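Local coordinates for quercetin 2,3-dioxygenase (Escherichia coli, PDB 1TQ5), which cleaves the flavonol quercetin with dioxygen in vitro as a metal-dependent pirin of bicupin fold, its physiological role being unknown, at residues 87-92 with 132-137. Sequence-based numbering, arbitrary orientation.
Sequences AGEFQI and QRRFDA. With CD (cadmium ion), chain E.
The side-chain amide of Gln132 reaches across to both the carboxylate of Glu89 and the backbone of Phe90. Its chain bends at chi2 (-78°), which turns NE2 back toward 87-92. NE2 donates to Phe90 O at 2.8 Å, and this carbonyl lies close to the amide plane. The N-H points at it fairly straight (154°). The bond from NE2 to Glu89 OE1 is also 2.8 Å long but bent, hence weak. The two side chains cross at about a right angle, yet the planes of carboxylate and amide are nearly parallel, 16° apart.

Glu89 extends beyond CG and binds a cadmium ion through both oxygens, OE1 at 2.5 Å and OE2 at 2.6 Å. A water is a further ligand. This ion lies apart from the metal site of His57, His59 and His101. Arg134 meets the carboxylate with its aliphatic part, CD lying 3.4 Å from Glu89 OE2. The guanidinium is turned well out of the carboxylate plane.

On the sheet face away from Gln91 and Gln132, Phe90 CD2 touches Phe135 CE2 at 3.8 Å, with the ring planes nearly perpendicular. Both rings also rest on Val144 of strand 141-146, and Arg133 CG sits over one face of Phe135. A water accepts from Phe135 N and donates weakly to Gly88 O.

A leucine in place of Gln132 would probably leave Phe90 O without this donor and Glu89 OE1 to the cadmium alone. Between these segments of the N-terminal cupin the firm link is thus side chain to backbone; Ile92 continues the pairing through backbone bonds with Glu131. The cadmium's charge probably helps keep Glu89 anionic, with Gln132 adding a weak second hold.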
loop_
_atom_site.group_PDB
_atom_site.type_symbol
_atom_site.label_atom_id
_atom_site.label_comp_id
_atom_site.label_asym_id
_atom_site.label_seq_id
_atom_site.Cartn_x
_atom_site.Cartn_y
_atom_site.Cartn_z
ATOM N N ALA A 87 -10.023 -7.316 8.282
ATOM C CA ALA A 87 -9.130 -6.237 8.665
ATOM C C ALA A 87 -7.835 -6.815 9.214
ATOM O O ALA A 87 -7.848 -7.809 9.943
ATOM C CB ALA A 87 -9.796 -5.355 9.706
ATOM N N GLY A 88 -6.720 -6.192 8.851
ATOM C CA GLY A 88 -5.426 -6.656 9.315
ATOM C C GLY A 88 -4.725 -7.554 8.312
ATOM O O GLY A 88 -3.523 -7.793 8.423
ATOM N N GLU A 89 -5.462 -8.053 7.325
ATOM C CA GLU A 89 -4.853 -8.933 6.338
ATOM C C GLU A 89 -4.527 -8.277 5.003
ATOM O O GLU A 89 -4.956 -7.160 4.713
ATOM C CB GLU A 89 -5.735 -10.163 6.120
ATOM C CG GLU A 89 -5.848 -11.032 7.365
ATOM C CD GLU A 89 -6.528 -12.354 7.094
ATOM O OE1 GLU A 89 -6.722 -12.689 5.905
ATOM O OE2 GLU A 89 -6.860 -13.061 8.071
ATOM N N PHE A 90 -3.753 -8.996 4.199
ATOM C CA PHE A 90 -3.324 -8.533 2.889
ATOM C C PHE A 90 -3.744 -9.537 1.828
ATOM O O PHE A 90 -4.135 -10.661 2.133
ATOM C CB PHE A 90 -1.794 -8.432 2.832
ATOM C CG PHE A 90 -1.205 -7.353 3.700
ATOM C CD1 PHE A 90 -1.014 -6.069 3.205
ATOM C CD2 PHE A 90 -0.804 -7.634 5.000
ATOM C CE1 PHE A 90 -0.424 -5.077 3.995
ATOM C CE2 PHE A 90 -0.217 -6.652 5.796
ATOM C CZ PHE A 90 -0.025 -5.371 5.292
ATOM N N GLN A 91 -3.646 -9.118 0.574
ATOM C CA GLN A 91 -3.938 -9.975 -0.556
ATOM C C GLN A 91 -3.157 -9.335 -1.691
ATOM O O GLN A 91 -2.962 -8.122 -1.702
ATOM C CB GLN A 91 -5.440 -10.006 -0.879
ATOM C CG GLN A 91 -5.967 -8.840 -1.719
ATOM C CD GLN A 91 -7.459 -8.950 -2.004
ATOM O OE1 GLN A 91 -8.041 -10.027 -1.906
ATOM N NE2 GLN A 91 -8.077 -7.833 -2.370
ATOM N N ILE A 92 -2.664 -10.143 -2.617
ATOM C CA ILE A 92 -1.938 -9.584 -3.740
ATOM C C ILE A 92 -2.350 -10.308 -5.007
ATOM O O ILE A 92 -2.654 -11.502 -4.984
ATOM C CB ILE A 92 -0.408 -9.676 -3.543
ATOM C CG1 ILE A 92 0.300 -8.882 -4.647
ATOM C CG2 ILE A 92 0.043 -11.124 -3.556
ATOM C CD1 ILE A 92 1.796 -8.727 -4.439
ATOM N N GLN A 132 -2.925 -14.761 -0.918
ATOM C CA GLN A 132 -3.437 -14.102 0.269
ATOM C C GLN A 132 -2.706 -14.740 1.432
ATOM O O GLN A 132 -2.415 -15.935 1.395
ATOM C CB GLN A 132 -4.944 -14.345 0.383
ATOM C CG GLN A 132 -5.686 -13.429 1.343
ATOM C CD GLN A 132 -5.507 -13.808 2.803
ATOM O OE1 GLN A 132 -5.723 -14.958 3.191
ATOM N NE2 GLN A 132 -5.125 -12.833 3.624
ATOM N N ARG A 133 -2.397 -13.951 2.454
ATOM C CA ARG A 133 -1.697 -14.488 3.613
ATOM C C ARG A 133 -2.112 -13.840 4.921
ATOM O O ARG A 133 -2.401 -12.640 4.980
ATOM C CB ARG A 133 -0.179 -14.338 3.442
ATOM C CG ARG A 133 0.636 -14.839 4.641
ATOM C CD ARG A 133 2.022 -15.280 4.213
ATOM N NE ARG A 133 2.730 -16.018 5.260
ATOM C CZ ARG A 133 3.834 -16.732 5.048
ATOM N NH1 ARG A 133 4.352 -16.808 3.830
ATOM N NH2 ARG A 133 4.432 -17.361 6.051
ATOM N N ARG A 134 -2.145 -14.653 5.968
ATOM C CA ARG A 134 -2.481 -14.169 7.293
ATOM C C ARG A 134 -1.221 -14.227 8.138
ATOM O O ARG A 134 -0.765 -15.311 8.520
ATOM C CB ARG A 134 -3.560 -15.028 7.940
ATOM C CG ARG A 134 -3.802 -14.661 9.385
ATOM C CD ARG A 134 -5.056 -15.294 9.916
ATOM N NE ARG A 134 -5.285 -14.907 11.302
ATOM C CZ ARG A 134 -6.480 -14.881 11.874
ATOM N NH1 ARG A 134 -7.556 -15.218 11.175
ATOM N NH2 ARG A 134 -6.600 -14.524 13.146
ATOM N N PHE A 135 -0.663 -13.052 8.410
ATOM C CA PHE A 135 0.550 -12.923 9.208
ATOM C C PHE A 135 0.170 -12.908 10.680
ATOM O O PHE A 135 -0.943 -12.519 11.040
ATOM C CB PHE A 135 1.270 -11.615 8.861
ATOM C CG PHE A 135 1.703 -11.518 7.422
ATOM C CD1 PHE A 135 2.899 -12.093 6.998
ATOM C CD2 PHE A 135 0.913 -10.862 6.489
ATOM C CE1 PHE A 135 3.299 -12.013 5.669
ATOM C CE2 PHE A 135 1.305 -10.779 5.153
ATOM C CZ PHE A 135 2.502 -11.356 4.745
ATOM N N ASP A 136 1.095 -13.328 11.534
ATOM C CA ASP A 136 0.829 -13.331 12.962
ATOM C C ASP A 136 1.235 -11.977 13.539
ATOM O O ASP A 136 2.410 -11.613 13.516
ATOM C CB ASP A 136 1.617 -14.443 13.650
ATOM C CG ASP A 136 1.080 -14.760 15.029
ATOM O OD1 ASP A 136 -0.005 -15.371 15.123
ATOM O OD2 ASP A 136 1.740 -14.387 16.020
ATOM N N ALA A 137 0.256 -11.233 14.049
ATOM C CA ALA A 137 0.508 -9.915 14.629
ATOM C C ALA A 137 1.660 -9.948 15.632
ATOM O O ALA A 137 1.858 -10.937 16.340
ATOM C CB ALA A 137 -0.757 -9.391 15.302
HETATM CD CD CD E . -7.774 -14.924 6.508
HETATM O O HOH W 1 -2.299 -10.899 8.746
HETATM O O HOH W 2 -8.708 -14.710 4.062
#